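Local structure of glutathione S-transferase omega-like 2 (Saccharomyces cerevisiae, 5LKB) at residues 213-218 and 288-293; 240-245 and 295-300. The protein acts as a glutathione-dependent thiol transferase and dehydroascorbate reductase, and reacts with glutathionyl-(hydro)quinones. All blocks are in the same frame, centred on the assembly; numbering follows the deposited sequence.

Interaction 1 of 2, residues 213-218 and 288-293; sequences SWVYDS and IRLYTT
The guanidinium group of Arg289 meets Tyr216 at its edge: CB of Tyr216 lies near the guanidinium plane, 3.7 Å from NH2 of Arg289, so an arginine nitrogen rests against the root of the tyrosine and not against its ring. A bend in the arginine chain at chi3 (54°) turns the guanidinium toward helix 205-220. The Trp214 indole projects from the flank of its helix and does not touch 288-293; CG2 of Val215 lies 3.8 Å above one face, offset toward the rim. The other methyl of that valine, CG1, stands anti to the backbone N (chi1 167°) and touches CD1 of Leu290 at 3.9 Å, the two side chains crossing at about a right angle. No hydrogen bond links the segments; a methyl contact and the edge of a cation carry the contact. The CA atoms of Val215 and Leu290 are 7.0 Å apart, close enough for short side chains to meet. Tyr216 also packs on Arg15, placing this side of the contact beside the glutathione-binding site. Helix 285-304 lies against helix 205-220 in the all-helical C-terminal domain, while Val249 of helix 232-264 and Trp322 of helix 317-329 also pack on Leu290.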
ATOM      1  N   SER A 213       0.025 -14.031  23.854  1.00 20.70           N
ATOM      2  CA  SER A 213      -0.688 -12.911  24.443  1.00 19.11           C
ATOM      3  C   SER A 213      -0.337 -11.581  23.759  1.00 18.21           C
ATOM      4  O   SER A 213      -1.244 -10.812  23.424  1.00 21.35           O
ATOM      5  CB  SER A 213      -0.420 -12.832  25.962  1.00 23.66           C
ATOM      6  OG  SER A 213      -1.206 -11.799  26.497  1.00 28.66           O
ATOM      7  N   TRP A 214       0.955 -11.277  23.636  1.00 21.29           N
ATOM      8  CA  TRP A 214       1.311  -9.986  23.013  1.00 20.61           C
ATOM      9  C   TRP A 214       1.195 -10.046  21.504  1.00 20.24           C
ATOM     10  O   TRP A 214       0.940  -9.002  20.882  1.00 20.95           O
ATOM     11  CB  TRP A 214       2.696  -9.478  23.454  1.00 23.36           C
ATOM     12  CG  TRP A 214       3.884 -10.316  23.194  1.00 20.86           C
ATOM     13  CD1 TRP A 214       4.459 -11.227  24.059  1.00 21.20           C
ATOM     14  CD2 TRP A 214       4.712 -10.312  22.032  1.00 21.40           C
ATOM     15  NE1 TRP A 214       5.562 -11.779  23.501  1.00 21.94           N
ATOM     16  CE2 TRP A 214       5.764 -11.221  22.258  1.00 19.29           C
ATOM     17  CE3 TRP A 214       4.688  -9.602  20.819  1.00 22.18           C
ATOM     18  CZ2 TRP A 214       6.757 -11.495  21.302  1.00 24.24           C
ATOM     19  CZ3 TRP A 214       5.681  -9.866  19.879  1.00 22.89           C
ATOM     20  CH2 TRP A 214       6.719 -10.762  20.123  1.00 19.72           C
ATOM     21  N   VAL A 215       1.421 -11.200  20.881  1.00 20.13           N
ATOM     22  CA  VAL A 215       1.176 -11.287  19.443  1.00 17.29           C
ATOM     23  C   VAL A 215      -0.296 -11.062  19.153  1.00 19.61           C
ATOM     24  O   VAL A 215      -0.656 -10.393  18.176  1.00 16.98           O
ATOM     25  CB  VAL A 215       1.706 -12.623  18.879  1.00 16.47           C
ATOM     26  CG1 VAL A 215       1.183 -12.873  17.456  1.00 18.05           C
ATOM     27  CG2 VAL A 215       3.182 -12.626  18.925  1.00 16.56           C
ATOM     28  N   TYR A 216      -1.193 -11.554  20.013  1.00 20.22           N
ATOM     29  CA  TYR A 216      -2.609 -11.278  19.800  1.00 16.43           C
ATOM     30  C   TYR A 216      -2.906  -9.782  19.789  1.00 21.77           C
ATOM     31  O   TYR A 216      -3.534  -9.256  18.854  1.00 16.83           O
ATOM     32  CB  TYR A 216      -3.482 -12.004  20.830  1.00 16.82           C
ATOM     33  CG  TYR A 216      -4.908 -11.536  20.731  1.00 17.46           C
ATOM     34  CD1 TYR A 216      -5.756 -12.007  19.748  1.00 19.58           C
ATOM     35  CD2 TYR A 216      -5.402 -10.501  21.553  1.00 18.20           C
ATOM     36  CE1 TYR A 216      -7.009 -11.547  19.593  1.00 18.05           C
ATOM     37  CE2 TYR A 216      -6.683 -10.024  21.421  1.00 17.64           C
ATOM     38  CZ  TYR A 216      -7.499 -10.527  20.423  1.00 19.48           C
ATOM     39  OH  TYR A 216      -8.757 -10.075  20.234  1.00 20.29           O
ATOM     40  N   ASP A 217      -2.510  -9.078  20.842  1.00 18.26           N
ATOM     41  CA  ASP A 217      -2.950  -7.711  20.979  1.00 18.20           C
ATOM     42  C   ASP A 217      -2.310  -6.821  19.934  1.00 17.82           C
ATOM     43  O   ASP A 217      -2.942  -5.863  19.482  1.00 18.85           O
ATOM     44  CB  ASP A 217      -2.616  -7.160  22.360  1.00 19.95           C
ATOM     45  CG  ASP A 217      -3.599  -7.656  23.436  1.00 24.16           C
ATOM     46  OD1 ASP A 217      -4.843  -7.665  23.223  1.00 20.83           O
ATOM     47  OD2 ASP A 217      -3.087  -8.058  24.506  1.00 27.57           O
ATOM     48  N   SER A 218      -1.047  -7.081  19.625  1.00 19.33           N
ATOM     49  CA  SER A 218      -0.225  -6.172  18.835  1.00 15.75           C
ATOM     50  C   SER A 218      -0.122  -6.540  17.357  1.00 17.88           C
ATOM     51  O   SER A 218       0.257  -5.668  16.578  1.00 17.43           O
ATOM     52  CB  SER A 218       1.192  -6.025  19.398  1.00 17.84           C
ATOM     53  OG  SER A 218       1.987  -7.245  19.229  1.00 29.58           O
ATOM     54  N   ILE A 288       1.509 -21.139  14.335  1.00 15.16           N
ATOM     55  CA  ILE A 288       0.249 -21.159  13.610  1.00 14.72           C
ATOM     56  C   ILE A 288      -0.455 -19.826  13.752  1.00 14.48           C
ATOM     57  O   ILE A 288      -0.902 -19.225  12.767  1.00 15.03           O
ATOM     58  CB  ILE A 288      -0.609 -22.358  14.064  1.00 14.92           C
ATOM     59  CG1 ILE A 288       0.097 -23.660  13.661  1.00 17.22           C
ATOM     60  CG2 ILE A 288      -2.027 -22.260  13.477  1.00 15.27           C
ATOM     61  CD1 ILE A 288      -0.531 -24.911  14.216  1.00 17.88           C
ATOM     62  N   ARG A 289      -0.561 -19.337  14.977  1.00 15.07           N
ATOM     63  CA  ARG A 289      -1.292 -18.121  15.246  1.00 15.77           C
ATOM     64  C   ARG A 289      -0.598 -16.927  14.605  1.00 13.91           C
ATOM     65  O   ARG A 289      -1.283 -16.073  14.041  1.00 15.83           O
ATOM     66  CB  ARG A 289      -1.483 -17.920  16.753  1.00 15.43           C
ATOM     67  CG  ARG A 289      -2.518 -18.915  17.381  1.00 15.86           C
ATOM     68  CD  ARG A 289      -2.378 -18.859  18.946  1.00 16.64           C
ATOM     69  NE  ARG A 289      -2.497 -17.499  19.426  1.00 18.23           N
ATOM     70  CZ  ARG A 289      -3.294 -17.037  20.354  1.00 18.99           C
ATOM     71  NH1 ARG A 289      -4.133 -17.843  21.011  1.00 19.64           N
ATOM     72  NH2 ARG A 289      -3.228 -15.742  20.672  1.00 18.94           N
ATOM     73  N   LEU A 290       0.729 -16.874  14.647  1.00 13.88           N
ATOM     74  CA  LEU A 290       1.430 -15.749  14.004  1.00 13.49           C
ATOM     75  C   LEU A 290       1.284 -15.850  12.498  1.00 15.49           C
ATOM     76  O   LEU A 290       1.121 -14.815  11.818  1.00 14.64           O
ATOM     77  CB  LEU A 290       2.904 -15.742  14.382  1.00 14.07           C
ATOM     78  CG  LEU A 290       3.773 -14.637  13.748  1.00 14.20           C
ATOM     79  CD1 LEU A 290       3.254 -13.305  14.167  1.00 15.35           C
ATOM     80  CD2 LEU A 290       5.202 -14.789  14.145  1.00 16.37           C
ATOM     81  N   TYR A 291       1.396 -17.052  11.948  1.00 14.08           N
ATOM     82  CA  TYR A 291       1.388 -17.248  10.489  1.00 13.10           C
ATOM     83  C   TYR A 291       0.141 -16.656   9.828  1.00 15.89           C
ATOM     84  O   TYR A 291       0.222 -16.068   8.727  1.00 14.98           O
ATOM     85  CB  TYR A 291       1.409 -18.752  10.169  1.00 15.42           C
ATOM     86  CG  TYR A 291       1.259 -19.110   8.691  1.00 12.37           C
ATOM     87  CD1 TYR A 291       0.026 -19.312   8.177  1.00 13.19           C
ATOM     88  CD2 TYR A 291       2.339 -19.207   7.842  1.00 15.42           C
ATOM     89  CE1 TYR A 291      -0.182 -19.623   6.864  1.00 14.53           C
ATOM     90  CE2 TYR A 291       2.161 -19.536   6.492  1.00 14.92           C
ATOM     91  CZ  TYR A 291       0.918 -19.769   6.018  1.00 13.53           C
ATOM     92  OH  TYR A 291       0.703 -20.085   4.691  1.00 14.35           O
ATOM     93  N   THR A 292      -1.029 -16.859  10.399  1.00 12.96           N
ATOM     94  CA  THR A 292      -2.242 -16.474   9.690  1.00 12.56           C
ATOM     95  C   THR A 292      -2.279 -14.957   9.471  1.00 14.57           C
ATOM     96  O   THR A 292      -2.849 -14.491   8.485  1.00 13.51           O
ATOM     97  CB  THR A 292      -3.490 -17.024  10.339  1.00 15.08           C
ATOM     98  OG1 THR A 292      -3.560 -16.477  11.657  1.00 15.32           O
ATOM     99  CG2 THR A 292      -3.480 -18.580  10.407  1.00 14.21           C
ATOM    100  N   THR A 293      -1.643 -14.190  10.355  1.00 13.04           N
ATOM    101  CA  THR A 293      -1.499 -12.755  10.139  1.00 13.85           C
ATOM    102  C   THR A 293      -0.391 -12.476   9.142  1.00 12.29           C
ATOM    103  O   THR A 293      -0.540 -11.640   8.223  1.00 13.52           O
ATOM    104  CB  THR A 293      -1.239 -12.023  11.450  1.00 14.17           C
ATOM    105  OG1 THR A 293      -2.362 -12.229  12.321  1.00 13.78           O
ATOM    106  CG2 THR A 293      -1.053 -10.524  11.213  1.00 14.58           C
TER

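Interaction 2 of 2, residues 240-245 and 295-300; sequences NNVFEH and IRFDPV
Phe297 reaches across from helix 285-304 and meets Val242 and Phe243 of helix 232-264 with the outer edge of its ring. The closest approach joins CZ of Phe243 to CZ of Phe297 at 3.8 Å. The ring planes are steeply inclined, at 82°, with centroids 5.9 Å apart, and the approach is oblique. Farther round the same rim, CE2 of Phe297 lies 4.1 Å from CG1 of Val242. With CG anti to the backbone N (chi1 -161°), Phe297 spans nearly half of the 11.1 Å between the nearest CA atoms, its own and that of Val242, and Val242 and Phe243 reach in from the other helix. Shortening Phe297 to an alanine would remove the ring and is likely to leave Val242 and Phe243 without their partner, opening a gap between the helices. By contrast, Glu244 lies on the solvent side with Asn240, which packs on Lys364 of the second subunit. On the flank toward helix 205-220, His245 ND1 donates to Asn241 O at 2.8 Å, almost straight at 164°. Phe243 also stacks on Phe309 of the loop after helix 285-304; the contact joins two long helices of the all-helical C-terminal domain of the glutathione transferase fold.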
ATOM      1  N   ASN A 240       1.894   2.091  14.925  1.00 17.15           N
ATOM      2  CA  ASN A 240       3.214   2.097  15.540  1.00 16.24           C
ATOM      3  C   ASN A 240       3.380   0.860  16.415  1.00 17.05           C
ATOM      4  O   ASN A 240       4.458   0.278  16.469  1.00 18.91           O
ATOM      5  CB  ASN A 240       3.405   3.352  16.394  1.00 20.46           C
ATOM      6  CG  ASN A 240       3.892   4.556  15.574  1.00 24.68           C
ATOM      7  OD1 ASN A 240       5.017   4.589  15.116  1.00 27.64           O
ATOM      8  ND2 ASN A 240       3.058   5.502  15.428  1.00 28.42           N
ATOM      9  N   ASN A 241       2.304   0.477  17.090  1.00 17.33           N
ATOM     10  CA  ASN A 241       2.320  -0.704  17.968  1.00 19.51           C
ATOM     11  C   ASN A 241       2.542  -1.980  17.172  1.00 18.57           C
ATOM     12  O   ASN A 241       3.304  -2.851  17.611  1.00 19.96           O
ATOM     13  CB  ASN A 241       1.053  -0.724  18.807  1.00 17.20           C
ATOM     14  CG  ASN A 241       1.106  -1.804  19.873  1.00 22.56           C
ATOM     15  OD1 ASN A 241       1.998  -1.784  20.755  1.00 23.53           O
ATOM     16  ND2 ASN A 241       0.263  -2.771  19.735  1.00 23.30           N
ATOM     17  N   VAL A 242       1.904  -2.115  15.992  1.00 15.14           N
ATOM     18  CA  VAL A 242       2.128  -3.287  15.157  1.00 15.40           C
ATOM     19  C   VAL A 242       3.598  -3.420  14.842  1.00 15.82           C
ATOM     20  O   VAL A 242       4.202  -4.481  14.974  1.00 17.50           O
ATOM     21  CB  VAL A 242       1.276  -3.180  13.880  1.00 15.43           C
ATOM     22  CG1 VAL A 242       1.763  -4.179  12.834  1.00 18.73           C
ATOM     23  CG2 VAL A 242      -0.223  -3.384  14.131  1.00 16.76           C
ATOM     24  N   PHE A 243       4.204  -2.349  14.280  1.00 14.83           N
ATOM     25  CA  PHE A 243       5.586  -2.469  13.846  1.00 15.36           C
ATOM     26  C   PHE A 243       6.544  -2.640  15.021  1.00 16.03           C
ATOM     27  O   PHE A 243       7.532  -3.356  14.893  1.00 18.06           O
ATOM     28  CB  PHE A 243       5.977  -1.291  12.903  1.00 16.15           C
ATOM     29  CG  PHE A 243       5.413  -1.488  11.506  1.00 14.49           C
ATOM     30  CD1 PHE A 243       6.069  -2.303  10.623  1.00 15.01           C
ATOM     31  CD2 PHE A 243       4.180  -0.962  11.160  1.00 14.59           C
ATOM     32  CE1 PHE A 243       5.528  -2.594   9.355  1.00 14.77           C
ATOM     33  CE2 PHE A 243       3.628  -1.231   9.890  1.00 15.22           C
ATOM     34  CZ  PHE A 243       4.294  -2.050   9.032  1.00 14.90           C
ATOM     35  N   GLU A 244       6.234  -2.051  16.176  1.00 20.11           N
ATOM     36  CA  GLU A 244       7.085  -2.237  17.352  1.00 19.20           C
ATOM     37  C   GLU A 244       7.128  -3.711  17.747  1.00 18.68           C
ATOM     38  O   GLU A 244       8.195  -4.244  18.091  1.00 20.62           O
ATOM     39  CB  GLU A 244       6.564  -1.391  18.500  1.00 20.71           C
ATOM     40  CG  GLU A 244       7.232  -1.603  19.842  1.00 31.28           C
ATOM     41  CD  GLU A 244       6.530  -0.814  20.937  1.00 35.20           C
ATOM     42  OE1 GLU A 244       5.808   0.151  20.615  1.00 41.04           O
ATOM     43  OE2 GLU A 244       6.661  -1.192  22.118  1.00 39.18           O
ATOM     44  N   HIS A 245       6.001  -4.389  17.594  1.00 17.66           N
ATOM     45  CA  HIS A 245       5.931  -5.793  17.947  1.00 18.80           C
ATOM     46  C   HIS A 245       6.419  -6.712  16.858  1.00 19.64           C
ATOM     47  O   HIS A 245       6.940  -7.801  17.161  1.00 19.56           O
ATOM     48  CB  HIS A 245       4.563  -6.137  18.496  1.00 19.25           C
ATOM     49  CG  HIS A 245       4.369  -5.545  19.842  1.00 19.91           C
ATOM     50  ND1 HIS A 245       3.944  -4.243  20.008  1.00 20.15           N
ATOM     51  CD2 HIS A 245       4.604  -6.050  21.088  1.00 22.45           C
ATOM     52  CE1 HIS A 245       3.884  -3.982  21.309  1.00 25.43           C
ATOM     53  NE2 HIS A 245       4.261  -5.067  21.984  1.00 24.71           N
ATOM     54  N   ILE A 295       1.048 -14.180   6.799  1.00 12.77           N
ATOM     55  CA  ILE A 295       0.793 -14.569   5.407  1.00 13.51           C
ATOM     56  C   ILE A 295      -0.142 -13.601   4.682  1.00 12.55           C
ATOM     57  O   ILE A 295      -0.100 -13.504   3.449  1.00 13.34           O
ATOM     58  CB  ILE A 295       0.293 -16.039   5.336  1.00 12.04           C
ATOM     59  CG1 ILE A 295       0.593 -16.631   3.957  1.00 14.19           C
ATOM     60  CG2 ILE A 295      -1.155 -16.160   5.678  1.00 12.69           C
ATOM     61  CD1 ILE A 295       2.048 -16.834   3.627  1.00 12.81           C
ATOM     62  N   ARG A 296      -0.972 -12.881   5.431  1.00 11.94           N
ATOM     63  CA  ARG A 296      -1.906 -11.878   4.919  1.00 13.14           C
ATOM     64  C   ARG A 296      -1.297 -10.476   4.891  1.00 12.17           C
ATOM     65  O   ARG A 296      -1.914  -9.530   4.356  1.00 13.98           O
ATOM     66  CB  ARG A 296      -3.195 -11.899   5.771  1.00 12.13           C
ATOM     67  CG  ARG A 296      -4.043 -13.105   5.538  1.00 12.57           C
ATOM     68  CD  ARG A 296      -5.176 -13.189   6.583  1.00 12.92           C
ATOM     69  NE  ARG A 296      -6.066 -14.329   6.239  1.00 12.56           N
ATOM     70  CZ  ARG A 296      -5.719 -15.627   6.325  1.00 12.85           C
ATOM     71  NH1 ARG A 296      -4.592 -15.975   6.849  1.00 13.13           N
ATOM     72  NH2 ARG A 296      -6.537 -16.521   5.829  1.00 14.31           N
ATOM     73  N   PHE A 297      -0.113 -10.325   5.462  1.00 11.40           N
ATOM     74  CA  PHE A 297       0.384  -8.968   5.731  1.00 14.43           C
ATOM     75  C   PHE A 297       0.733  -8.243   4.446  1.00 12.54           C
ATOM     76  O   PHE A 297       0.213  -7.131   4.193  1.00 13.38           O
ATOM     77  CB  PHE A 297       1.586  -9.026   6.687  1.00 13.27           C
ATOM     78  CG  PHE A 297       1.893  -7.722   7.368  1.00 12.52           C
ATOM     79  CD1 PHE A 297       2.733  -6.792   6.777  1.00 14.51           C
ATOM     80  CD2 PHE A 297       1.380  -7.454   8.607  1.00 14.78           C
ATOM     81  CE1 PHE A 297       2.988  -5.591   7.406  1.00 13.32           C
ATOM     82  CE2 PHE A 297       1.648  -6.223   9.233  1.00 15.72           C
ATOM     83  CZ  PHE A 297       2.445  -5.314   8.662  1.00 13.47           C
ATOM     84  N   ASP A 298       1.576  -8.861   3.597  1.00 11.93           N
ATOM     85  CA  ASP A 298       1.919  -8.187   2.347  1.00 12.05           C
ATOM     86  C   ASP A 298       0.771  -8.195   1.354  1.00 13.45           C
ATOM     87  O   ASP A 298       0.564  -7.169   0.679  1.00 13.47           O
ATOM     88  CB  ASP A 298       3.213  -8.750   1.737  1.00 11.23           C
ATOM     89  CG  ASP A 298       4.436  -8.472   2.585  1.00 11.59           C
ATOM     90  OD1 ASP A 298       4.306  -7.748   3.595  1.00 15.10           O
ATOM     91  OD2 ASP A 298       5.549  -8.924   2.222  1.00 14.51           O
ATOM     92  N   PRO A 299       0.012  -9.275   1.196  1.00 13.24           N
ATOM     93  CA  PRO A 299      -1.097  -9.254   0.225  1.00 13.67           C
ATOM     94  C   PRO A 299      -2.220  -8.284   0.535  1.00 14.44           C
ATOM     95  O   PRO A 299      -2.902  -7.835  -0.399  1.00 14.63           O
ATOM     96  CB  PRO A 299      -1.582 -10.720   0.242  1.00 13.89           C
ATOM     97  CG  PRO A 299      -0.391 -11.492   0.563  1.00 13.46           C
ATOM     98  CD  PRO A 299       0.342 -10.655   1.596  1.00 12.19           C
ATOM     99  N   VAL A 300      -2.512  -8.029   1.824  1.00 14.39           N
ATOM    100  CA  VAL A 300      -3.646  -7.197   2.251  1.00 14.42           C
ATOM    101  C   VAL A 300      -3.271  -6.132   3.277  1.00 13.76           C
ATOM    102  O   VAL A 300      -3.627  -4.960   3.127  1.00 14.51           O
ATOM    103  CB  VAL A 300      -4.785  -8.079   2.822  1.00 17.19           C
ATOM    104  CG1 VAL A 300      -5.806  -7.187   3.546  1.00 18.68           C
ATOM    105  CG2 VAL A 300      -5.390  -8.857   1.666  1.00 19.53           C
TER

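Both interactions use the same helix, 285-304, about two turns apart; it meets helix 205-220 in interaction 1 and helix 232-264 in interaction 2, and their centres are 10 Å apart. The touching residues are mostly buried in the first and all buried in the second, so both belong to the domain interior. Where the backbones come close, at 213-218 and 288-293, short aliphatic groups suffice, and a charged group lies at the margin toward the glutathione site. At 240-245 and 295-300 the wider separation is bridged mainly by aromatic rings, with a valine methyl beside them, farther from that site. Helices 205-220 and 232-264 also pack directly on each other, through Trp214 and His245, so that the three helices close into one bundle.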